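Local coordinates for 16S rRNA (guanine(1405)-N(7))-methyltransferase (Klebsiella pneumoniae, PDB 6PI9), which probably methylates the N7 position of guanine 1405 in 16S rRNA with S-adenosyl-L-methionine as donor, conferring resistance to various aminoglycosides, at residues A180-L185 and A198-S203; L138-H143 and E171-E176; P207-T212 and D239-R244. All coordinates share one frame; numbering follows the deposited sequence.

Contact 1. Residues A180-L185 and A198-S203; sequences ALLMKL and AELLAS. With SAH (S-adenosyl-L-homocysteine), chain B.
Leu182 and Leu201 mark the closest backbone approach, with 9.1 Å between Leu182 CA and Leu201 CA. That spacing separates a strand that begins before Ala180 from a helix packed on one face of the sheet. No hydrogen bond joins the two segments, and the contact is made by leucine side chains alone. Leu182 has the largest share. Its CG stands anti to the carbonyl carbon (chi1 -67°), and its CB points at the helix. Its CD2 branch does the touching. It meets the end of Leu200 tip to tip, Leu182 CD2 lying 3.8 Å from Leu200 CD2. The same methyl is 4.0 Å from Leu201 CD2, where the two side chains run at a slant to each other. Leu200 has CG anti to the backbone N (chi1 177°), which directs its CD2 branch at Leu182. Strand 179-183 and helix 196-203 belong to the beta-alpha-beta crossover that leads to the neighbouring parallel strand 208-214 of the Rossmann-like methyltransferase fold. Leu185, just past the strand, adds a looser touch, with Leu185 CD2 4.4 Å from Leu200 CD2. All four leucines are buried. The C-terminal end of the strand reaches the cofactor site. Met183 O accepts a hydrogen bond from the amino N of S-adenosyl-L-homocysteine at 2.9 Å. The CB of Met183 also lies beside the carboxylate, 3.6 Å from the ligand O. Lys184 NZ forms a salt bridge with Glu95, and Lys184 N is hydrogen-bonded to Thr212 OG1.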
loop_
_atom_site.group_PDB
_atom_site.type_symbol
_atom_site.label_atom_id
_atom_site.label_comp_id
_atom_site.label_asym_id
_atom_site.label_seq_id
_atom_site.Cartn_x
_atom_site.Cartn_y
_atom_site.Cartn_z
ATOM N N ALA A 180 0.175 11.123 -22.937
ATOM C CA ALA A 180 0.773 10.988 -21.624
ATOM C C ALA A 180 -0.039 10.012 -20.793
ATOM O O ALA A 180 -1.268 9.955 -20.907
ATOM C CB ALA A 180 0.846 12.298 -20.838
ATOM N N LEU A 181 0.685 9.217 -20.012
ATOM C CA LEU A 181 0.108 8.183 -19.171
ATOM C C LEU A 181 0.197 8.703 -17.757
ATOM O O LEU A 181 1.255 9.191 -17.355
ATOM C CB LEU A 181 0.884 6.868 -19.294
ATOM C CG LEU A 181 1.217 6.426 -20.726
ATOM C CD1 LEU A 181 1.999 5.106 -20.714
ATOM C CD2 LEU A 181 -0.085 6.234 -21.568
ATOM N N LEU A 182 -0.938 8.673 -17.040
ATOM C CA LEU A 182 -1.024 9.036 -15.624
ATOM C C LEU A 182 -1.672 7.845 -14.948
ATOM O O LEU A 182 -2.890 7.864 -14.644
ATOM C CB LEU A 182 -1.861 10.303 -15.425
ATOM C CG LEU A 182 -1.180 11.560 -16.023
ATOM C CD1 LEU A 182 -1.560 11.662 -17.506
ATOM C CD2 LEU A 182 -1.701 12.827 -15.297
ATOM N N MET A 183 -0.887 6.782 -14.739
ATOM C CA MET A 183 -1.459 5.499 -14.346
ATOM C C MET A 183 -1.264 5.319 -12.837
ATOM O O MET A 183 -0.122 5.403 -12.344
ATOM C CB MET A 183 -0.798 4.392 -15.176
ATOM C CG MET A 183 -1.180 4.506 -16.664
ATOM S SD MET A 183 -0.041 3.525 -17.714
ATOM C CE MET A 183 -0.228 1.889 -16.994
ATOM N N LYS A 184 -2.377 5.082 -12.116
ATOM C CA LYS A 184 -2.369 4.872 -10.664
ATOM C C LYS A 184 -1.625 5.987 -9.959
ATOM O O LYS A 184 -0.830 5.768 -9.018
ATOM C CB LYS A 184 -1.752 3.510 -10.349
ATOM C CG LYS A 184 -2.661 2.389 -10.897
ATOM C CD LYS A 184 -1.895 1.005 -10.742
ATOM C CE LYS A 184 -2.782 -0.178 -11.248
ATOM N NZ LYS A 184 -1.894 -1.430 -11.291
ATOM N N LEU A 185 -1.855 7.180 -10.431
ATOM C CA LEU A 185 -1.083 8.339 -10.007
ATOM C C LEU A 185 -1.929 9.427 -9.370
ATOM O O LEU A 185 -1.528 9.999 -8.365
ATOM C CB LEU A 185 -0.368 8.932 -11.238
ATOM C CG LEU A 185 0.183 10.348 -11.005
ATOM C CD1 LEU A 185 1.274 10.319 -9.929
ATOM C CD2 LEU A 185 0.780 10.844 -12.326
ATOM N N ALA A 198 -5.828 18.315 -10.973
ATOM C CA ALA A 198 -6.433 19.153 -12.006
ATOM C C ALA A 198 -5.407 20.093 -12.629
ATOM O O ALA A 198 -5.500 20.434 -13.823
ATOM C CB ALA A 198 -7.605 19.946 -11.391
ATOM N N GLU A 199 -4.435 20.558 -11.841
ATOM C CA GLU A 199 -3.453 21.491 -12.397
ATOM C C GLU A 199 -2.546 20.761 -13.390
ATOM O O GLU A 199 -2.222 21.286 -14.458
ATOM C CB GLU A 199 -2.653 22.095 -11.256
ATOM C CG GLU A 199 -1.660 23.099 -11.667
ATOM C CD GLU A 199 -1.038 23.784 -10.456
ATOM O OE1 GLU A 199 -0.397 24.844 -10.689
ATOM O OE2 GLU A 199 -1.189 23.259 -9.286
ATOM N N LEU A 200 -2.165 19.529 -13.055
ATOM C CA LEU A 200 -1.353 18.717 -13.946
ATOM C C LEU A 200 -2.099 18.381 -15.234
ATOM O O LEU A 200 -1.563 18.557 -16.331
ATOM C CB LEU A 200 -0.922 17.445 -13.224
ATOM C CG LEU A 200 -0.115 16.411 -14.012
ATOM C CD1 LEU A 200 1.184 17.065 -14.494
ATOM C CD2 LEU A 200 0.227 15.178 -13.088
ATOM N N LEU A 201 -3.336 17.874 -15.123
ATOM C CA LEU A 201 -4.092 17.526 -16.332
ATOM C C LEU A 201 -4.261 18.723 -17.260
ATOM O O LEU A 201 -4.148 18.593 -18.490
ATOM C CB LEU A 201 -5.467 16.968 -15.925
ATOM C CG LEU A 201 -5.514 15.627 -15.196
ATOM C CD1 LEU A 201 -6.870 15.477 -14.542
ATOM C CD2 LEU A 201 -5.288 14.414 -16.124
ATOM N N ALA A 202 -4.550 19.905 -16.703
ATOM C CA ALA A 202 -4.816 21.071 -17.549
ATOM C C ALA A 202 -3.571 21.609 -18.256
ATOM O O ALA A 202 -3.706 22.379 -19.218
ATOM C CB ALA A 202 -5.440 22.197 -16.719
ATOM N N SER A 203 -2.372 21.244 -17.810
ATOM C CA SER A 203 -1.149 21.860 -18.316
ATOM C C SER A 203 -0.271 20.946 -19.167
ATOM O O SER A 203 0.646 21.458 -19.848
ATOM C CB SER A 203 -0.295 22.391 -17.150
ATOM O OG SER A 203 -0.958 23.419 -16.430
HETATM N N SAH B . 2.454 4.563 -13.233
HETATM C CA SAH B . 3.179 3.361 -12.763
HETATM C CB SAH B . 3.489 3.466 -11.280
HETATM C CG SAH B . 2.300 3.765 -10.322
HETATM S SD SAH B . 2.812 3.567 -8.553
HETATM C C SAH B . 2.357 2.086 -13.031
HETATM O O SAH B . 1.119 2.220 -13.124
HETATM O OXT SAH B . 2.889 0.960 -13.105
HETATM C "C5'" SAH B . 2.954 5.354 -8.116
HETATM C "C4'" SAH B . 4.299 5.997 -8.567
HETATM O "O4'" SAH B . 4.238 7.428 -8.378
HETATM C "C3'" SAH B . 5.607 5.507 -7.880
HETATM O "O3'" SAH B . 6.547 5.034 -8.865
HETATM C "C2'" SAH B . 6.174 6.739 -7.178
HETATM O "O2'" SAH B . 7.600 6.737 -7.278
HETATM C "C1'" SAH B . 5.573 7.853 -8.049
HETATM N N9 SAH B . 5.381 9.115 -7.360
HETATM C C8 SAH B . 4.712 9.322 -6.181
HETATM N N7 SAH B . 4.661 10.670 -5.961
HETATM C C5 SAH B . 5.352 11.288 -6.972
HETATM C C6 SAH B . 5.675 12.598 -7.245
HETATM N N6 SAH B . 5.374 13.588 -6.431
HETATM N N1 SAH B . 6.329 12.875 -8.434
HETATM C C2 SAH B . 6.735 11.887 -9.265
HETATM N N3 SAH B . 6.442 10.573 -9.009
HETATM C C4 SAH B . 5.754 10.320 -7.860
#

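Contact 2. Residues L138-H143 and E171-E176; sequences LGMDIH and EIPAEE. With SAH (S-adenosyl-L-homocysteine), chain B.
Asp141 OD1 is approached by three groups. His143 N gives Asp141 OD1 a fairly straight bond of 3.1 Å (162° at the hydrogen), which closes an Asx turn. This donor comes from the anti side, 31° out of the carboxylate plane. Ile142 N adds a weak, strongly bent bond. The ribose O2' of S-adenosyl-L-homocysteine also donates to OD1, although the modelled distance is doubtfully short. Asp141 OD2 accepts from the ligand O3' at 2.7 Å and also from Gly123 N. The carboxylate therefore holds both ribose hydroxyls. An acidic residue at the end of the second strand does this in many class I methyltransferases. Ile142 lies over one face of the adenine, with Ile142 CG1 3.7 Å from the ligand C4. The packing between the segments lies further back along the strand. Met140 SD rests against Pro173, 3.6 Å from Pro173 CG. Met140 CG sits between the backbone N and the carbonyl carbon (chi1 54°), and the bend at chi3 turns CE toward the carboxylate of Glu175. Leu138 crosses Glu175 at about a right angle. Leu138 CD2 lies over the face of the Glu175 carboxylate, 3.5 Å from Glu175 OE1, and Met140 CE lies over the same face. OE1 is held from elsewhere by a salt bridge with Arg164. Strand 137-141 runs between strands 117-120 and 162-165. The loop 171-176 passes over its face, and Pro173 also touches Leu200 of helix 196-203.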
loop_
_atom_site.group_PDB
_atom_site.type_symbol
_atom_site.label_atom_id
_atom_site.label_comp_id
_atom_site.label_asym_id
_atom_site.label_seq_id
_atom_site.Cartn_x
_atom_site.Cartn_y
_atom_site.Cartn_z
ATOM N N LEU A 138 9.077 8.497 -22.494
ATOM C CA LEU A 138 9.975 9.187 -21.567
ATOM C C LEU A 138 9.322 8.989 -20.229
ATOM O O LEU A 138 8.268 9.580 -19.977
ATOM C CB LEU A 138 10.096 10.677 -21.855
ATOM C CG LEU A 138 11.007 11.329 -20.803
ATOM C CD1 LEU A 138 12.381 10.725 -20.964
ATOM C CD2 LEU A 138 11.030 12.854 -20.937
ATOM N N GLY A 139 9.902 8.135 -19.394
ATOM C CA GLY A 139 9.367 7.981 -18.059
ATOM C C GLY A 139 9.887 9.039 -17.119
ATOM O O GLY A 139 10.958 9.634 -17.293
ATOM N N MET A 140 9.126 9.279 -16.052
ATOM C CA MET A 140 9.703 10.166 -15.054
ATOM C C MET A 140 9.160 9.781 -13.700
ATOM O O MET A 140 8.011 9.344 -13.584
ATOM C CB MET A 140 9.453 11.632 -15.378
ATOM C CG MET A 140 8.054 12.061 -15.606
ATOM S SD MET A 140 8.075 13.579 -16.708
ATOM C CE MET A 140 8.529 12.916 -18.299
ATOM N N ASP A 141 9.990 9.952 -12.673
ATOM C CA ASP A 141 9.571 9.477 -11.355
ATOM C C ASP A 141 10.513 10.096 -10.319
ATOM O O ASP A 141 11.582 10.618 -10.650
ATOM C CB ASP A 141 9.609 7.946 -11.330
ATOM C CG ASP A 141 8.667 7.340 -10.273
ATOM O OD1 ASP A 141 8.793 7.682 -9.103
ATOM O OD2 ASP A 141 7.767 6.567 -10.665
ATOM N N ILE A 142 10.109 10.020 -9.047
ATOM C CA ILE A 142 11.005 10.441 -7.965
ATOM C C ILE A 142 11.896 9.309 -7.501
ATOM O O ILE A 142 12.831 9.532 -6.708
ATOM C CB ILE A 142 10.208 10.911 -6.750
ATOM C CG1 ILE A 142 9.139 9.903 -6.399
ATOM C CG2 ILE A 142 9.682 12.293 -6.970
ATOM C CD1 ILE A 142 8.567 10.286 -4.970
ATOM N N HIS A 143 11.572 8.083 -7.904
ATOM C CA HIS A 143 12.306 6.872 -7.568
ATOM C C HIS A 143 13.431 6.690 -8.568
ATOM O O HIS A 143 13.225 6.217 -9.687
ATOM C CB HIS A 143 11.360 5.668 -7.578
ATOM C CG HIS A 143 11.908 4.516 -6.803
ATOM N ND1 HIS A 143 13.200 4.066 -6.968
ATOM C CD2 HIS A 143 11.363 3.752 -5.829
ATOM C CE1 HIS A 143 13.436 3.072 -6.127
ATOM N NE2 HIS A 143 12.332 2.851 -5.432
ATOM N N GLU A 171 7.055 20.214 -10.417
ATOM C CA GLU A 171 7.305 20.405 -11.843
ATOM C C GLU A 171 6.075 19.947 -12.619
ATOM O O GLU A 171 5.553 18.875 -12.340
ATOM C CB GLU A 171 8.545 19.596 -12.277
ATOM C CG GLU A 171 8.843 19.678 -13.753
ATOM C CD GLU A 171 9.926 18.693 -14.257
ATOM O OE1 GLU A 171 10.662 18.042 -13.470
ATOM O OE2 GLU A 171 10.054 18.608 -15.484
ATOM N N ILE A 172 5.627 20.738 -13.578
ATOM C CA ILE A 172 4.646 20.270 -14.568
ATOM C C ILE A 172 5.427 19.952 -15.813
ATOM O O ILE A 172 6.081 20.868 -16.379
ATOM C CB ILE A 172 3.556 21.328 -14.795
ATOM C CG1 ILE A 172 2.546 21.241 -13.639
ATOM C CG2 ILE A 172 2.849 21.099 -16.126
ATOM C CD1 ILE A 172 1.367 22.166 -13.802
ATOM N N PRO A 173 5.576 18.679 -16.211
ATOM C CA PRO A 173 6.466 18.330 -17.330
ATOM C C PRO A 173 6.159 19.158 -18.552
ATOM O O PRO A 173 4.989 19.280 -18.957
ATOM C CB PRO A 173 6.179 16.856 -17.584
ATOM C CG PRO A 173 5.741 16.332 -16.169
ATOM C CD PRO A 173 5.000 17.480 -15.543
ATOM N N ALA A 174 7.223 19.718 -19.147
ATOM C CA ALA A 174 7.104 20.625 -20.281
ATOM C C ALA A 174 7.309 19.935 -21.632
ATOM O O ALA A 174 7.225 20.601 -22.672
ATOM C CB ALA A 174 8.096 21.778 -20.124
ATOM N N GLU A 175 7.546 18.625 -21.650
ATOM C CA GLU A 175 7.829 17.938 -22.898
ATOM C C GLU A 175 6.594 17.925 -23.793
ATOM O O GLU A 175 5.450 17.957 -23.313
ATOM C CB GLU A 175 8.298 16.507 -22.630
ATOM C CG GLU A 175 9.675 16.466 -21.956
ATOM C CD GLU A 175 9.598 16.450 -20.431
ATOM O OE1 GLU A 175 10.637 16.157 -19.797
ATOM O OE2 GLU A 175 8.499 16.711 -19.874
ATOM N N GLU A 176 6.845 17.905 -25.106
ATOM C CA GLU A 176 5.833 17.638 -26.120
ATOM C C GLU A 176 5.680 16.145 -26.317
ATOM O O GLU A 176 6.676 15.434 -26.461
ATOM C CB GLU A 176 6.245 18.221 -27.463
ATOM C CG GLU A 176 6.438 19.663 -27.447
ATOM C CD GLU A 176 5.737 20.368 -28.582
ATOM O OE1 GLU A 176 5.097 21.393 -28.286
ATOM O OE2 GLU A 176 5.869 19.945 -29.763
HETATM N N SAH B . 2.454 4.563 -13.233
HETATM C CA SAH B . 3.179 3.361 -12.763
HETATM C CB SAH B . 3.489 3.466 -11.280
HETATM C CG SAH B . 2.300 3.765 -10.322
HETATM S SD SAH B . 2.812 3.567 -8.553
HETATM C C SAH B . 2.357 2.086 -13.031
HETATM O O SAH B . 1.119 2.220 -13.124
HETATM O OXT SAH B . 2.889 0.960 -13.105
HETATM C "C5'" SAH B . 2.954 5.354 -8.116
HETATM C "C4'" SAH B . 4.299 5.997 -8.567
HETATM O "O4'" SAH B . 4.238 7.428 -8.378
HETATM C "C3'" SAH B . 5.607 5.507 -7.880
HETATM O "O3'" SAH B . 6.547 5.034 -8.865
HETATM C "C2'" SAH B . 6.174 6.739 -7.178
HETATM O "O2'" SAH B . 7.600 6.737 -7.278
HETATM C "C1'" SAH B . 5.573 7.853 -8.049
HETATM N N9 SAH B . 5.381 9.115 -7.360
HETATM C C8 SAH B . 4.712 9.322 -6.181
HETATM N N7 SAH B . 4.661 10.670 -5.961
HETATM C C5 SAH B . 5.352 11.288 -6.972
HETATM C C6 SAH B . 5.675 12.598 -7.245
HETATM N N6 SAH B . 5.374 13.588 -6.431
HETATM N N1 SAH B . 6.329 12.875 -8.434
HETATM C C2 SAH B . 6.735 11.887 -9.265
HETATM N N3 SAH B . 6.442 10.573 -9.009
HETATM C C4 SAH B . 5.754 10.320 -7.860
#

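Contact 3. Residues P207-T212 and D239-R244; sequences PRLVVT and DTLSVR
Arg208 and Arg244 have slightly more surface buried here than the leucines, and they meet at their guanidinium ends. Arg208 NH2 lies 3.1 Å from Arg244 NH2. Both are donors, so this is not a hydrogen bond. The two groups are gathered round one carboxylate, since each NH2 forms a salt bridge with Glu258 OE2. That shared anion probably offsets the two positive charges. The guanidinium planes are turned 79° apart, and the side chains pass at a slant. The chains arrive differently. Arg208 is extended from CG to NE. Arg244 is folded back by bends at chi2 (87°) and chi3 (71°), which bring its end over to Arg208. Arg208 CZ is 4.1 Å from Arg244 NH2, and Arg244 CZ is equally far from Arg208 NH2, so the touch is confined to the ends of the groups. Arg244 is exposed, while Arg208 is partly covered.

Leu209 makes the second touch, on the other face of the sheet. Leu209 and Leu241 cross at about a right angle and meet through single methyls, Leu209 CD1 lying 3.9 Å from Leu241 CD1. Both leucines are buried, and both also pack on Leu201. No backbone bond links the segments, because strand 252-259 lies between strands 208-214 and 241-248 in the sheet. Side chains thus reach across the intervening strand on both of its faces. Strand 252-259 is antiparallel to both of its neighbours, and strand 241-248 forms the outer edge of the sheet within the chain. On the arginine face Phe110 of helix 100-111 touches both Arg208 and Arg244. Helix 196-203 covers the leucine face.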
loop_
_atom_site.group_PDB
_atom_site.type_symbol
_atom_site.label_atom_id
_atom_site.label_comp_id
_atom_site.label_asym_id
_atom_site.label_seq_id
_atom_site.Cartn_x
_atom_site.Cartn_y
_atom_site.Cartn_z
ATOM N N PRO A 207 -2.011 15.769 -26.486
ATOM C CA PRO A 207 -3.445 15.809 -26.794
ATOM C C PRO A 207 -4.227 14.614 -26.288
ATOM O O PRO A 207 -5.469 14.689 -26.255
ATOM C CB PRO A 207 -3.465 15.855 -28.323
ATOM C CG PRO A 207 -2.215 15.179 -28.728
ATOM C CD PRO A 207 -1.195 15.556 -27.698
ATOM N N ARG A 208 -3.569 13.503 -25.930
ATOM C CA ARG A 208 -4.288 12.319 -25.465
ATOM C C ARG A 208 -3.668 11.917 -24.149
ATOM O O ARG A 208 -2.447 11.955 -24.020
ATOM C CB ARG A 208 -4.207 11.157 -26.462
ATOM C CG ARG A 208 -5.159 11.349 -27.657
ATOM C CD ARG A 208 -4.759 10.558 -28.875
ATOM N NE ARG A 208 -5.891 10.178 -29.750
ATOM C CZ ARG A 208 -6.740 11.028 -30.331
ATOM N NH1 ARG A 208 -6.652 12.344 -30.101
ATOM N NH2 ARG A 208 -7.703 10.563 -31.134
ATOM N N LEU A 209 -4.503 11.535 -23.176
ATOM C CA LEU A 209 -4.054 11.141 -21.850
ATOM C C LEU A 209 -4.681 9.795 -21.529
ATOM O O LEU A 209 -5.836 9.547 -21.888
ATOM C CB LEU A 209 -4.477 12.137 -20.757
ATOM C CG LEU A 209 -4.165 13.598 -21.062
ATOM C CD1 LEU A 209 -4.667 14.415 -19.897
ATOM C CD2 LEU A 209 -2.647 13.859 -21.261
ATOM N N VAL A 210 -3.926 8.932 -20.860
ATOM C CA VAL A 210 -4.456 7.682 -20.300
ATOM C C VAL A 210 -4.370 7.826 -18.808
ATOM O O VAL A 210 -3.267 7.951 -18.269
ATOM C CB VAL A 210 -3.653 6.458 -20.769
ATOM C CG1 VAL A 210 -4.221 5.167 -20.123
ATOM C CG2 VAL A 210 -3.690 6.386 -22.297
ATOM N N VAL A 211 -5.513 7.828 -18.123
ATOM C CA VAL A 211 -5.548 8.090 -16.676
ATOM C C VAL A 211 -6.154 6.871 -16.019
ATOM O O VAL A 211 -7.210 6.406 -16.462
ATOM C CB VAL A 211 -6.401 9.335 -16.348
ATOM C CG1 VAL A 211 -6.534 9.544 -14.801
ATOM C CG2 VAL A 211 -5.870 10.602 -17.096
ATOM N N THR A 212 -5.470 6.283 -15.035
ATOM C CA THR A 212 -6.020 5.068 -14.456
ATOM C C THR A 212 -6.052 5.114 -12.937
ATOM O O THR A 212 -5.296 5.836 -12.279
ATOM C CB THR A 212 -5.266 3.807 -14.864
ATOM O OG1 THR A 212 -4.061 3.733 -14.092
ATOM C CG2 THR A 212 -4.969 3.837 -16.354
ATOM N N ASP A 239 -12.364 21.365 -17.905
ATOM C CA ASP A 239 -13.355 21.427 -18.980
ATOM C C ASP A 239 -12.727 21.355 -20.366
ATOM O O ASP A 239 -13.439 21.076 -21.345
ATOM C CB ASP A 239 -14.195 22.715 -18.910
ATOM C CG ASP A 239 -15.011 22.828 -17.632
ATOM O OD1 ASP A 239 -15.318 21.787 -16.993
ATOM O OD2 ASP A 239 -15.377 23.975 -17.289
ATOM N N THR A 240 -11.428 21.645 -20.479
ATOM C CA THR A 240 -10.740 21.538 -21.756
ATOM C C THR A 240 -10.502 20.093 -22.172
ATOM O O THR A 240 -10.034 19.869 -23.287
ATOM C CB THR A 240 -9.402 22.272 -21.699
ATOM O OG1 THR A 240 -8.664 21.825 -20.553
ATOM C CG2 THR A 240 -9.613 23.765 -21.613
ATOM N N LEU A 241 -10.804 19.115 -21.308
ATOM C CA LEU A 241 -10.562 17.708 -21.577
ATOM C C LEU A 241 -11.892 16.970 -21.639
ATOM O O LEU A 241 -12.882 17.396 -21.037
ATOM C CB LEU A 241 -9.683 17.097 -20.490
ATOM C CG LEU A 241 -8.310 17.782 -20.366
ATOM C CD1 LEU A 241 -7.454 17.083 -19.296
ATOM C CD2 LEU A 241 -7.655 17.692 -21.698
ATOM N N SER A 242 -11.913 15.876 -22.393
ATOM C CA SER A 242 -13.120 15.066 -22.500
ATOM C C SER A 242 -12.747 13.603 -22.440
ATOM O O SER A 242 -11.766 13.189 -23.061
ATOM C CB SER A 242 -13.882 15.332 -23.810
ATOM O OG SER A 242 -14.879 16.318 -23.636
ATOM N N VAL A 243 -13.533 12.830 -21.684
ATOM C CA VAL A 243 -13.390 11.382 -21.660
ATOM C C VAL A 243 -13.870 10.814 -22.989
ATOM O O VAL A 243 -15.017 11.021 -23.412
ATOM C CB VAL A 243 -14.153 10.772 -20.473
ATOM C CG1 VAL A 243 -14.153 9.248 -20.562
ATOM C CG2 VAL A 243 -13.515 11.276 -19.155
ATOM N N ARG A 244 -12.966 10.136 -23.679
ATOM C CA ARG A 244 -13.357 9.427 -24.899
ATOM C C ARG A 244 -13.874 8.024 -24.577
ATOM O O ARG A 244 -14.810 7.553 -25.226
ATOM C CB ARG A 244 -12.170 9.381 -25.875
ATOM C CG ARG A 244 -12.154 8.174 -26.796
ATOM C CD ARG A 244 -12.967 8.348 -28.103
ATOM N NE ARG A 244 -12.300 9.287 -29.008
ATOM C CZ ARG A 244 -11.235 8.981 -29.753
ATOM N NH1 ARG A 244 -10.727 7.754 -29.709
ATOM N NH2 ARG A 244 -10.674 9.897 -30.542
#

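How the contacts relate
Contact 1 is fully buried, whereas contacts 2 and 3 are only partly so. Contact 3 lies farthest from the centre of the chain, at the outer edge of the shared mixed sheet, and has the exposed Arg244. Contact 1 is purely apolar between its segments. Contact 2 adds a glutamate to apolar packing. Contact 3 divides its chemistry between the two sheet faces. Contacts 1 and 2 both reach S-adenosyl-L-homocysteine, one at its amino end and the other at its ribose and adenine. The loop of contact 2 packs on helix 196-203 of contact 1, with Ile172 CG2 3.5 Å from Ser203 CB. Contacts 1 and 3 hold adjacent parallel strands, 179-183 and 208-214.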